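Local coordinates for disulfide isomerase (Salmonella enterica subsp. enterica serovar Typhimurium, PDB 3L9U), which probably introduces disulfide bonds into other proteins by passing on its own, working with the partner DsbI in a redox system that oxidises AssT, at residues Lys39-Val44 and Ala101-Tyr106; Ala78-Lys83 and Lys95-Lys100. All coordinates share one frame; numbering follows the deposited sequence.

Contact 1 of 2, residues Lys39-Val44 and Ala101-Tyr106; sequences KYDKAV and AKFAWY
Asp41 reaches out from helix 35-43 and shares its carboxylate between Lys102 and Tyr106 of helix 97-111. The charged pairing comes first: Lys102 NZ forms a salt bridge with Asp41 OD1 at 2.8 Å, approaching from above the carboxylate plane, 37° out of it. A bend at chi3 (60°) in an otherwise extended lysine chain brings the amine up to that oxygen. The second oxygen takes a neutral donor, with Tyr106 OH giving its hydrogen to the anti lone pair of Asp41 OD2 at 2.8 Å. Ring and carboxylate planes are turned 55° apart, the acid sitting at the ring's edge. A water completes the network, donating to Asp41 OD2 and accepting from Lys102 NZ, and Lys28 of strand 25-30 adds a further salt bridge to OD2. Two lysines around one buried acid would be expected to favour its charged form.

Van der Waals contacts make up the rest. Phe103 turns its ring edge to the other helix: its CZ meets the backbone carbonyl oxygen of Asp41, with 3.6 Å between Phe103 CZ and Asp41 O, and its CE1 is 3.8 Å from the aliphatic Lys42 CG. Tyr106 also stacks on Tyr38 and touches Cys37, half of the probable redox-active pair. The arrangement thus joins the CxxC helix of a thioredoxin fold to the helical insertion characteristic of DsbA-like proteins.

Contact 2 of 2, residues Ala78-Lys83 and Lys95-Lys100; sequences AVLIAK and KSQFKK
Gln97 OE1 accepts a hydrogen bond from Lys83 NZ at 2.9 Å, the amine coming in tilted 24° from the carbonyl plane. The lysine runs out extended, which carries its chain alongside the same oxygen, Lys83 CD lying 3.2 Å from Gln97 OE1; the bend at the last torsion (chi4 -63°) then turns NZ back onto it. At the other end of the amide, Gln97 NE2 donates to the carbonyl of Ala133, so both ends are held and the amide's rotation is fixed.

Next to this polar pair the two helices come close, with Leu80 CA and Phe98 CA 4.9 Å apart. Leu80 fits against the first turn of helix 97-111. Its CD1 methyl lies 3.4 Å from Gln97 O, its CD2 meets the CB of Gln97, and its CB packs beside the backbone N of Phe98. Ile81 and Phe98 run side by side in the same direction. Ile81 CG1 sits over one ring face, 4.0 Å from the Phe98 centroid and 29° off the normal, a CH-pi contact, while the CD1 methyl covers the same ring nearer its rim.

Ser96 is the N-cap of helix 97-111, its OG accepting from Lys99 N at 3.0 Å. Asp84, just beyond Lys83, takes hydrogen bonds from Ser96 OG and from the backbone N of Gln97 and Phe98. Helix 70-86 therefore supplies an acid to the start of its neighbour, where a carboxylate would be expected to be stabilised by the helix dipole, beside the apolar packing of Leu80 and Ile81 on Gln97 and Phe98.

Overall arrangement
Contacts 1 and 2 both use helix 97-111, contact 2 at its first turn and contact 1 further along, with their centres about 13 Å apart. They meet directly where Ala101 CB packs 3.5 Å from Leu80 CD1. Along the chain, contact 2 is nested inside the loop that contact 1 closes, and the long-range partner of contact 1, helix 35-43, comes first. Strand 57-62, at one edge of the mixed sheet, lies in sequence between helices 35-43 and 70-86. One helix is thus tied at its start to a neighbouring helix and farther on to the helix that the CxxC motif begins, linking the helical part of this DsbA-like domain to its thioredoxin-type part.

Contact 1 of 2, residues Lys39-Val44 and Ala101-Tyr106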
loop_
_atom_site.group_PDB
_atom_site.type_symbol
_atom_site.label_atom_id
_atom_site.label_comp_id
_atom_site.label_asym_id
_atom_site.label_seq_id
_atom_site.Cartn_x
_atom_site.Cartn_y
_atom_site.Cartn_z
ATOM N N LYS A 39 9.426 -6.509 -3.574
ATOM C CA LYS A 39 10.336 -6.123 -4.651
ATOM C C LYS A 39 10.082 -4.694 -5.135
ATOM O O LYS A 39 11.006 -3.872 -5.251
ATOM C CB LYS A 39 10.185 -7.100 -5.821
ATOM C CG LYS A 39 11.187 -6.905 -6.945
ATOM C CD LYS A 39 10.864 -7.813 -8.132
ATOM C CE LYS A 39 11.910 -7.691 -9.236
ATOM N NZ LYS A 39 13.257 -8.188 -8.816
ATOM N N TYR A 40 8.828 -4.400 -5.441
ATOM C CA TYR A 40 8.483 -3.070 -5.927
ATOM C C TYR A 40 8.645 -1.999 -4.842
ATOM O O TYR A 40 9.047 -0.879 -5.133
ATOM C CB TYR A 40 7.068 -3.051 -6.529
ATOM C CG TYR A 40 7.049 -3.467 -7.983
ATOM C CD1 TYR A 40 7.158 -4.803 -8.348
ATOM C CD2 TYR A 40 6.940 -2.518 -8.992
ATOM C CE1 TYR A 40 7.163 -5.185 -9.679
ATOM C CE2 TYR A 40 6.948 -2.884 -10.319
ATOM C CZ TYR A 40 7.052 -4.222 -10.659
ATOM O OH TYR A 40 7.053 -4.583 -11.987
ATOM N N ASP A 41 8.330 -2.339 -3.593
ATOM C CA ASP A 41 8.490 -1.376 -2.501
ATOM C C ASP A 41 9.963 -0.994 -2.302
ATOM O O ASP A 41 10.279 0.148 -1.959
ATOM C CB ASP A 41 7.876 -1.917 -1.198
ATOM C CG ASP A 41 6.708 -1.078 -0.704
ATOM O OD1 ASP A 41 6.876 0.160 -0.600
ATOM O OD2 ASP A 41 5.630 -1.656 -0.409
ATOM N N LYS A 42 10.865 -1.951 -2.497
ATOM C CA LYS A 42 12.289 -1.666 -2.329
ATOM C C LYS A 42 12.837 -0.722 -3.390
ATOM O O LYS A 42 13.714 0.086 -3.101
ATOM C CB LYS A 42 13.123 -2.954 -2.322
ATOM C CG LYS A 42 12.970 -3.764 -1.042
ATOM C CD LYS A 42 13.985 -4.895 -0.968
ATOM C CE LYS A 42 13.640 -6.045 -1.909
ATOM N NZ LYS A 42 14.702 -7.102 -1.922
ATOM N N ALA A 43 12.325 -0.823 -4.614
ATOM C CA ALA A 43 13.002 -0.225 -5.769
ATOM C C ALA A 43 12.189 0.770 -6.603
ATOM O O ALA A 43 12.754 1.713 -7.168
ATOM C CB ALA A 43 13.546 -1.322 -6.669
ATOM N N VAL A 44 10.876 0.559 -6.693
ATOM C CA VAL A 44 10.060 1.256 -7.687
ATOM C C VAL A 44 9.069 2.253 -7.077
ATOM O O VAL A 44 8.922 3.382 -7.567
ATOM C CB VAL A 44 9.268 0.239 -8.558
ATOM C CG1 VAL A 44 8.305 0.956 -9.508
ATOM C CG2 VAL A 44 10.226 -0.689 -9.328
ATOM N N ALA A 101 7.501 -0.399 9.934
ATOM C CA ALA A 101 6.715 -1.611 10.178
ATOM C C ALA A 101 6.599 -2.455 8.909
ATOM O O ALA A 101 6.771 -3.680 8.939
ATOM C CB ALA A 101 5.329 -1.259 10.702
ATOM N N LYS A 102 6.299 -1.790 7.799
ATOM C CA LYS A 102 6.134 -2.467 6.520
ATOM C C LYS A 102 7.373 -3.270 6.138
ATOM O O LYS A 102 7.283 -4.448 5.797
ATOM C CB LYS A 102 5.803 -1.452 5.416
ATOM C CG LYS A 102 5.653 -2.087 4.037
ATOM C CD LYS A 102 5.127 -1.114 2.984
ATOM C CE LYS A 102 6.047 0.085 2.811
ATOM N NZ LYS A 102 5.600 0.984 1.695
ATOM N N PHE A 103 8.540 -2.640 6.197
ATOM C CA PHE A 103 9.748 -3.346 5.789
ATOM C C PHE A 103 10.190 -4.412 6.794
ATOM O O PHE A 103 10.810 -5.403 6.407
ATOM C CB PHE A 103 10.874 -2.377 5.422
ATOM C CG PHE A 103 10.716 -1.794 4.051
ATOM C CD1 PHE A 103 11.088 -2.522 2.935
ATOM C CD2 PHE A 103 10.146 -0.546 3.870
ATOM C CE1 PHE A 103 10.922 -2.008 1.665
ATOM C CE2 PHE A 103 9.980 -0.020 2.598
ATOM C CZ PHE A 103 10.372 -0.752 1.495
ATOM N N ALA A 104 9.849 -4.230 8.070
ATOM C CA ALA A 104 10.131 -5.261 9.065
ATOM C C ALA A 104 9.339 -6.530 8.758
ATOM O O ALA A 104 9.867 -7.647 8.821
ATOM C CB ALA A 104 9.822 -4.760 10.471
ATOM N N TRP A 105 8.069 -6.353 8.410
ATOM C CA TRP A 105 7.234 -7.490 8.034
ATOM C C TRP A 105 7.664 -8.130 6.713
ATOM O O TRP A 105 7.688 -9.353 6.596
ATOM C CB TRP A 105 5.758 -7.096 7.989
ATOM C CG TRP A 105 5.072 -7.179 9.326
ATOM C CD1 TRP A 105 5.241 -8.146 10.278
ATOM C CD2 TRP A 105 4.083 -6.275 9.842
ATOM N NE1 TRP A 105 4.431 -7.887 11.359
ATOM C CE2 TRP A 105 3.711 -6.745 11.116
ATOM C CE3 TRP A 105 3.486 -5.105 9.354
ATOM C CZ2 TRP A 105 2.758 -6.098 11.904
ATOM C CZ3 TRP A 105 2.544 -4.460 10.131
ATOM C CH2 TRP A 105 2.187 -4.959 11.399
ATOM N N TYR A 106 8.006 -7.313 5.723
ATOM C CA TYR A 106 8.497 -7.849 4.457
ATOM C C TYR A 106 9.726 -8.737 4.690
ATOM O O TYR A 106 9.812 -9.862 4.181
ATOM C CB TYR A 106 8.891 -6.709 3.515
ATOM C CG TYR A 106 7.798 -6.069 2.674
ATOM C CD1 TYR A 106 6.668 -6.781 2.254
ATOM C CD2 TYR A 106 7.934 -4.754 2.245
ATOM C CE1 TYR A 106 5.697 -6.176 1.452
ATOM C CE2 TYR A 106 6.978 -4.146 1.445
ATOM C CZ TYR A 106 5.866 -4.858 1.046
ATOM O OH TYR A 106 4.939 -4.246 0.224
HETATM O O HOH W 1 3.274 -0.080 0.259
#

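Contact 2 of 2, residues Ala78-Lys83 and Lys95-Lys100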
loop_
_atom_site.group_PDB
_atom_site.type_symbol
_atom_site.label_atom_id
_atom_site.label_comp_id
_atom_site.label_asym_id
_atom_site.label_seq_id
_atom_site.Cartn_x
_atom_site.Cartn_y
_atom_site.Cartn_z
ATOM N N ALA A 78 -2.879 1.064 9.184
ATOM C CA ALA A 78 -3.844 2.167 9.240
ATOM C C ALA A 78 -3.508 3.113 10.392
ATOM O O ALA A 78 -3.559 4.335 10.248
ATOM C CB ALA A 78 -5.263 1.637 9.377
ATOM N N VAL A 79 -3.165 2.540 11.538
ATOM C CA VAL A 79 -2.763 3.338 12.684
ATOM C C VAL A 79 -1.490 4.130 12.393
ATOM O O VAL A 79 -1.417 5.327 12.682
ATOM C CB VAL A 79 -2.560 2.461 13.930
ATOM C CG1 VAL A 79 -1.740 3.197 14.981
ATOM C CG2 VAL A 79 -3.907 2.031 14.495
ATOM N N LEU A 80 -0.496 3.472 11.794
ATOM C CA LEU A 80 0.799 4.113 11.567
ATOM C C LEU A 80 0.763 5.163 10.457
ATOM O O LEU A 80 1.419 6.197 10.554
ATOM C CB LEU A 80 1.890 3.067 11.301
ATOM C CG LEU A 80 2.188 2.129 12.474
ATOM C CD1 LEU A 80 3.312 1.174 12.100
ATOM C CD2 LEU A 80 2.555 2.920 13.723
ATOM N N ILE A 81 0.001 4.907 9.401
ATOM C CA ILE A 81 -0.190 5.935 8.381
ATOM C C ILE A 81 -0.865 7.177 8.972
ATOM O O ILE A 81 -0.445 8.304 8.715
ATOM C CB ILE A 81 -0.994 5.411 7.177
ATOM C CG1 ILE A 81 -0.189 4.341 6.441
ATOM C CG2 ILE A 81 -1.337 6.562 6.222
ATOM C CD1 ILE A 81 -1.002 3.519 5.469
ATOM N N ALA A 82 -1.905 6.969 9.775
ATOM C CA ALA A 82 -2.607 8.088 10.410
ATOM C C ALA A 82 -1.658 8.899 11.283
ATOM O O ALA A 82 -1.734 10.126 11.322
ATOM C CB ALA A 82 -3.783 7.591 11.230
ATOM N N LYS A 83 -0.759 8.209 11.978
ATOM C CA LYS A 83 0.179 8.876 12.882
ATOM C C LYS A 83 1.229 9.654 12.094
ATOM O O LYS A 83 1.490 10.819 12.386
ATOM C CB LYS A 83 0.842 7.866 13.821
ATOM C CG LYS A 83 1.611 8.498 14.977
ATOM C CD LYS A 83 1.921 7.465 16.041
ATOM C CE LYS A 83 2.615 8.083 17.242
ATOM N NZ LYS A 83 3.942 8.663 16.894
ATOM N N LYS A 95 12.029 8.139 8.832
ATOM C CA LYS A 95 11.374 8.218 10.136
ATOM C C LYS A 95 9.925 7.747 10.122
ATOM O O LYS A 95 9.277 7.708 11.164
ATOM C CB LYS A 95 11.413 9.649 10.677
ATOM C CG LYS A 95 12.796 10.197 10.960
ATOM C CD LYS A 95 12.683 11.560 11.619
ATOM C CE LYS A 95 11.828 12.491 10.776
ATOM N NZ LYS A 95 11.044 13.454 11.593
ATOM N N SER A 96 9.406 7.412 8.945
ATOM C CA SER A 96 8.029 6.952 8.845
ATOM C C SER A 96 7.836 5.671 9.646
ATOM O O SER A 96 8.539 4.687 9.426
ATOM C CB SER A 96 7.658 6.707 7.387
ATOM O OG SER A 96 6.437 6.002 7.286
ATOM N N GLN A 97 6.885 5.682 10.574
ATOM C CA GLN A 97 6.570 4.484 11.346
ATOM C C GLN A 97 5.901 3.432 10.461
ATOM O O GLN A 97 6.146 2.237 10.617
ATOM C CB GLN A 97 5.697 4.829 12.554
ATOM C CG GLN A 97 6.460 5.572 13.636
ATOM C CD GLN A 97 5.604 5.900 14.846
ATOM O OE1 GLN A 97 4.809 6.841 14.822
ATOM N NE2 GLN A 97 5.776 5.132 15.919
ATOM N N PHE A 98 5.074 3.882 9.520
ATOM C CA PHE A 98 4.471 2.978 8.544
ATOM C C PHE A 98 5.558 2.246 7.760
ATOM O O PHE A 98 5.514 1.028 7.606
ATOM C CB PHE A 98 3.563 3.749 7.582
ATOM C CG PHE A 98 3.245 2.997 6.309
ATOM C CD1 PHE A 98 2.383 1.913 6.320
ATOM C CD2 PHE A 98 3.803 3.386 5.101
ATOM C CE1 PHE A 98 2.087 1.224 5.148
ATOM C CE2 PHE A 98 3.497 2.719 3.931
ATOM C CZ PHE A 98 2.646 1.628 3.955
ATOM N N LYS A 99 6.536 2.996 7.264
ATOM C CA LYS A 99 7.597 2.405 6.463
ATOM C C LYS A 99 8.394 1.382 7.261
ATOM O O LYS A 99 8.687 0.293 6.768
ATOM C CB LYS A 99 8.533 3.484 5.916
ATOM C CG LYS A 99 9.568 2.952 4.941
ATOM C CD LYS A 99 10.465 4.070 4.438
ATOM C CE LYS A 99 11.419 3.577 3.366
ATOM N NZ LYS A 99 12.357 4.649 2.944
ATOM N N LYS A 100 8.740 1.736 8.497
ATOM C CA LYS A 100 9.516 0.834 9.342
ATOM C C LYS A 100 8.783 -0.479 9.589
ATOM O O LYS A 100 9.370 -1.553 9.458
ATOM C CB LYS A 100 9.872 1.502 10.670
ATOM C CG LYS A 100 10.848 2.647 10.538
ATOM C CD LYS A 100 11.100 3.286 11.890
ATOM C CE LYS A 100 12.088 4.425 11.779
ATOM N NZ LYS A 100 12.651 4.777 13.103
#